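Sister chromatid cohesion protein 2 (Saccharomyces cerevisiae, PDB 4XDN) forms, through this N-terminal region, a complex with its partner SCC4 that is required for stable association of cohesin with chromatin in sister chromatid cohesion. Local coordinates at residues Ser130-Ala133 with Gln134-Ser138. Sequence-based numbering, arbitrary orientation.
Sequences SPLA and QSVLS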
ATOM      1  N   SER B 130     -16.481  35.065 -18.322  1.00 31.25           N
ATOM      2  CA  SER B 130     -16.734  36.469 -18.596  1.00 29.53           C
ATOM      3  C   SER B 130     -16.871  36.680 -20.101  1.00 28.74           C
ATOM      4  O   SER B 130     -16.305  35.918 -20.886  1.00 26.74           O
ATOM      5  CB  SER B 130     -15.606  37.339 -18.044  1.00 29.89           C
ATOM      6  OG  SER B 130     -14.396  37.086 -18.739  1.00 30.74           O
ATOM      7  N   PRO B 131     -17.624  37.714 -20.510  1.00 29.17           N
ATOM      8  CA  PRO B 131     -17.762  38.035 -21.935  1.00 29.17           C
ATOM      9  C   PRO B 131     -16.421  38.148 -22.660  1.00 27.50           C
ATOM     10  O   PRO B 131     -16.283  37.644 -23.777  1.00 29.17           O
ATOM     11  CB  PRO B 131     -18.489  39.384 -21.918  1.00 31.23           C
ATOM     12  CG  PRO B 131     -19.292  39.353 -20.667  1.00 33.57           C
ATOM     13  CD  PRO B 131     -18.466  38.583 -19.666  1.00 31.06           C
ATOM     14  N   LEU B 132     -15.441  38.790 -22.031  1.00 27.17           N
ATOM     15  CA  LEU B 132     -14.135  38.963 -22.658  1.00 26.98           C
ATOM     16  C   LEU B 132     -13.449  37.614 -22.854  1.00 26.88           C
ATOM     17  O   LEU B 132     -12.881  37.343 -23.911  1.00 27.62           O
ATOM     18  CB  LEU B 132     -13.252  39.892 -21.821  1.00 26.43           C
ATOM     19  CG  LEU B 132     -11.849  40.155 -22.380  1.00 26.17           C
ATOM     20  CD1 LEU B 132     -11.918  40.793 -23.766  1.00 25.02           C
ATOM     21  CD2 LEU B 132     -11.050  41.032 -21.428  1.00 28.32           C
ATOM     22  N   ALA B 133     -13.511  36.768 -21.832  1.00 28.98           N
ATOM     23  CA  ALA B 133     -12.943  35.429 -21.915  1.00 27.92           C
ATOM     24  C   ALA B 133     -13.613  34.628 -23.024  1.00 26.61           C
ATOM     25  O   ALA B 133     -12.953  33.880 -23.744  1.00 25.24           O
ATOM     26  CB  ALA B 133     -13.084  34.711 -20.583  1.00 30.01           C
ATOM     27  N   GLN B 134     -14.926  34.789 -23.157  1.00 28.42           N
ATOM     28  CA  GLN B 134     -15.676  34.115 -24.213  1.00 31.12           C
ATOM     29  C   GLN B 134     -15.258  34.626 -25.588  1.00 29.96           C
ATOM     30  O   GLN B 134     -15.096  33.850 -26.526  1.00 31.12           O
ATOM     31  CB  GLN B 134     -17.184  34.312 -24.023  1.00 35.34           C
ATOM     32  CG  GLN B 134     -17.769  33.575 -22.829  1.00 41.54           C
ATOM     33  CD  GLN B 134     -19.221  33.939 -22.568  1.00 47.37           C
ATOM     34  OE1 GLN B 134     -19.908  34.481 -23.438  1.00 49.00           O
ATOM     35  NE2 GLN B 134     -19.694  33.650 -21.361  1.00 48.70           N
ATOM     36  N   SER B 135     -15.076  35.937 -25.699  1.00 29.33           N
ATOM     37  CA  SER B 135     -14.730  36.553 -26.975  1.00 30.33           C
ATOM     38  C   SER B 135     -13.359  36.106 -27.471  1.00 30.30           C
ATOM     39  O   SER B 135     -13.206  35.726 -28.630  1.00 30.27           O
ATOM     40  CB  SER B 135     -14.763  38.074 -26.855  1.00 31.27           C
ATOM     41  OG  SER B 135     -14.486  38.679 -28.105  1.00 36.22           O
ATOM     42  N   VAL B 136     -12.365  36.158 -26.591  1.00 29.17           N
ATOM     43  CA  VAL B 136     -11.006  35.751 -26.942  1.00 30.64           C
ATOM     44  C   VAL B 136     -10.971  34.262 -27.278  1.00 34.36           C
ATOM     45  O   VAL B 136     -10.217  33.828 -28.151  1.00 34.67           O
ATOM     46  CB  VAL B 136     -10.016  36.060 -25.790  1.00 30.59           C
ATOM     47  CG1 VAL B 136      -8.620  35.509 -26.082  1.00 31.81           C
ATOM     48  CG2 VAL B 136      -9.946  37.556 -25.544  1.00 30.04           C
ATOM     49  N   LEU B 137     -11.799  33.484 -26.594  1.00 36.12           N
ATOM     50  CA  LEU B 137     -11.870  32.050 -26.843  1.00 40.02           C
ATOM     51  C   LEU B 137     -12.422  31.770 -28.242  1.00 40.49           C
ATOM     52  O   LEU B 137     -11.925  30.888 -28.943  1.00 40.79           O
ATOM     53  CB  LEU B 137     -12.732  31.371 -25.775  1.00 43.76           C
ATOM     54  CG  LEU B 137     -12.860  29.845 -25.824  1.00 49.55           C
ATOM     55  CD1 LEU B 137     -11.503  29.172 -25.848  1.00 50.56           C
ATOM     56  CD2 LEU B 137     -13.660  29.350 -24.629  1.00 52.25           C
ATOM     57  N   SER B 138     -13.433  32.532 -28.651  1.00 40.23           N
ATOM     58  CA  SER B 138     -14.070  32.336 -29.955  1.00 43.63           C
ATOM     59  C   SER B 138     -13.178  32.804 -31.100  1.00 49.73           C
ATOM     60  O   SER B 138     -13.142  32.183 -32.163  1.00 51.05           O
ATOM     61  CB  SER B 138     -15.406  33.078 -30.019  1.00 42.79           C
ATOM     62  OG  SER B 138     -16.287  32.633 -29.006  1.00 45.52           O
TER
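Leu-132 and Val-136 sit one helical turn apart and run alongside each other off the same face of the helix. CD1 of Leu-132 is 4.2 Å from CG2 of Val-136, a loose apolar contact. CG2 of Val-136 lies anti to its carbonyl carbon, and CG1 takes the place anti to the backbone N (chi1 174°). CG2 is therefore the branch that faces back toward the preceding turn, where it also comes 3.4 Å from the backbone O of Leu-132.

The backbone holds the turn with four i to i+4 hydrogen bonds. The first joins Gln-134 N to Ser-130 O at 2.9 Å. Val-136 N reaches Leu-132 O at 3.0 Å. Ser-135 N and Leu-137 N bond in the same pattern to the carbonyls of Pro-131 and Ala-133.

In Gln-134 a chi1 of -70° sets CG beside the backbone N. The straight chain then runs back toward the N-terminal end of the helix, with CG 3.4 Å from Ser-130 O. NE2 makes a weak hydrogen bond to Leu-129 O, just before the helix.

Ser-130 caps the helix start. Its OG accepts from Ala-133 N at 3.2 Å, and OG is also hydrogen-bonded to an acidic side chain of another protein chain. Ala-133 O, besides taking the bond from Leu-137 N, is hydrogen-bonded to an aromatic side chain of that other protein, against which Leu-132, Ala-133, Val-136 and Leu-137 also pack as a group.

The arrangement is a serine N-cap followed by proline at the first helical position, opening the short helix 131-139, one face of which binds the partner protein within a chain that otherwise has little regular secondary structure.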